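Long-range contact in putative uncharacterized protein (Staphylococcus aureus, PDB 3R2T), which is of unknown function but belongs to the staphylococcal superantigen-like proteins and probably acts outside the bacterial cell: residues Leu103-Asp107 with Ser135-Val139. Residues are numbered along the deposited sequence; the frame is centred on the assembly and turned at random.
Sequences LLGKD and SVSGV
Where D107 meets S137, a buried polar contact joins a loop of the OB-fold domain to the interruption in a neighbouring strand, illustrating how one carboxylate can link a loop to the strand beside it once their pairing ends. Strands 99-102 and 133-141 run parallel; beyond F102 the first chain turns off into 103-107, while the second breaks its regular course at S137 and G138, both with positive phi. The hydroxyl of S137 donates to D107 OD2, with S137 OG and D107 OD2 2.6 Å apart, meeting the carboxylate on its syn side and 18° out of its plane. OG of S137 lies anti to its own carbonyl carbon (chi1 -56°), a setting that turns it to the loop. D107 OD1 in turn accepts the backbone N-H of G105 at 2.9 Å from G105 N, tying the loop to itself, so both carboxylate oxygens are engaged and the group's rotation is restrained. Apolar contacts flank this polar centre: the side chains of L104 and V136 cross at about a right angle, with L104 CG 4.1 Å from V136 CG1, and L103 CD2 lies 4.4 Å from V139 CG2. S146 and F148 of the second subunit pack on L104 and V136 respectively, placing that side against the second subunit of the assembly. A water extends the bridge from D107 OD2, its oxygen accepting from V139 N at 3.0 Å.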
loop_
_atom_site.group_PDB
_atom_site.type_symbol
_atom_site.label_atom_id
_atom_site.label_comp_id
_atom_site.label_asym_id
_atom_site.label_seq_id
_atom_site.Cartn_x
_atom_site.Cartn_y
_atom_site.Cartn_z
ATOM N N LEU A 103 -7.596 2.783 -5.411
ATOM C CA LEU A 103 -7.802 3.517 -6.650
ATOM C C LEU A 103 -6.564 4.371 -6.915
ATOM O O LEU A 103 -6.560 5.576 -6.650
ATOM C CB LEU A 103 -9.036 4.400 -6.514
ATOM C CG LEU A 103 -10.307 3.644 -6.109
ATOM C CD1 LEU A 103 -11.485 4.576 -5.819
ATOM C CD2 LEU A 103 -10.662 2.607 -7.161
ATOM N N LEU A 104 -5.531 3.752 -7.476
ATOM C CA LEU A 104 -4.240 4.427 -7.700
ATOM C C LEU A 104 -3.958 5.046 -9.079
ATOM O O LEU A 104 -2.902 5.643 -9.260
ATOM C CB LEU A 104 -3.079 3.461 -7.368
ATOM C CG LEU A 104 -3.044 2.796 -5.981
ATOM C CD1 LEU A 104 -1.664 2.132 -5.754
ATOM C CD2 LEU A 104 -3.326 3.771 -4.831
ATOM N N GLY A 105 -4.855 4.929 -10.047
ATOM C CA GLY A 105 -4.581 5.496 -11.379
ATOM C C GLY A 105 -5.585 6.553 -11.789
ATOM O O GLY A 105 -5.786 7.514 -11.074
ATOM N N LYS A 106 -6.218 6.366 -12.945
ATOM C CA LYS A 106 -7.236 7.309 -13.439
ATOM C C LYS A 106 -8.508 7.220 -12.604
ATOM O O LYS A 106 -9.405 8.052 -12.737
ATOM C CB LYS A 106 -7.633 7.000 -14.890
ATOM C CG LYS A 106 -6.499 7.003 -15.889
ATOM C CD LYS A 106 -7.044 6.878 -17.316
ATOM C CE LYS A 106 -5.932 6.563 -18.315
ATOM N NZ LYS A 106 -4.712 7.370 -18.106
ATOM N N ASP A 107 -8.586 6.200 -11.751
ATOM C CA ASP A 107 -9.766 5.978 -10.915
ATOM C C ASP A 107 -9.711 6.701 -9.565
ATOM O O ASP A 107 -10.710 6.748 -8.838
ATOM C CB ASP A 107 -9.961 4.473 -10.705
ATOM C CG ASP A 107 -8.716 3.785 -10.125
ATOM O OD1 ASP A 107 -7.733 4.485 -9.818
ATOM O OD2 ASP A 107 -8.723 2.545 -9.994
ATOM N N SER A 135 -5.938 -4.948 -3.214
ATOM C CA SER A 135 -5.702 -4.981 -4.646
ATOM C C SER A 135 -5.779 -3.568 -5.222
ATOM O O SER A 135 -6.358 -2.659 -4.594
ATOM C CB SER A 135 -6.724 -5.891 -5.327
ATOM O OG SER A 135 -6.449 -6.052 -6.710
ATOM N N VAL A 136 -5.203 -3.400 -6.417
ATOM C CA VAL A 136 -5.148 -2.103 -7.095
ATOM C C VAL A 136 -6.053 -1.970 -8.313
ATOM O O VAL A 136 -5.947 -2.738 -9.247
ATOM C CB VAL A 136 -3.726 -1.797 -7.590
ATOM C CG1 VAL A 136 -3.698 -0.475 -8.339
ATOM C CG2 VAL A 136 -2.734 -1.793 -6.419
ATOM N N SER A 137 -6.938 -0.979 -8.283
ATOM C CA SER A 137 -7.823 -0.667 -9.406
ATOM C C SER A 137 -8.535 -1.896 -10.001
ATOM O O SER A 137 -9.106 -2.698 -9.251
ATOM C CB SER A 137 -7.022 0.104 -10.437
ATOM O OG SER A 137 -6.450 1.251 -9.830
ATOM N N GLY A 138 -8.511 -2.054 -11.325
ATOM C CA GLY A 138 -9.192 -3.183 -11.974
ATOM C C GLY A 138 -10.703 -3.055 -11.940
ATOM O O GLY A 138 -11.411 -4.052 -11.980
ATOM N N VAL A 139 -11.201 -1.821 -11.876
ATOM C CA VAL A 139 -12.630 -1.563 -11.801
ATOM C C VAL A 139 -13.169 -1.119 -13.142
ATOM O O VAL A 139 -12.556 -0.301 -13.791
ATOM C CB VAL A 139 -12.938 -0.440 -10.777
ATOM C CG1 VAL A 139 -14.450 -0.245 -10.658
ATOM C CG2 VAL A 139 -12.337 -0.755 -9.366
HETATM O O HOH W 1 -9.808 0.820 -11.436
#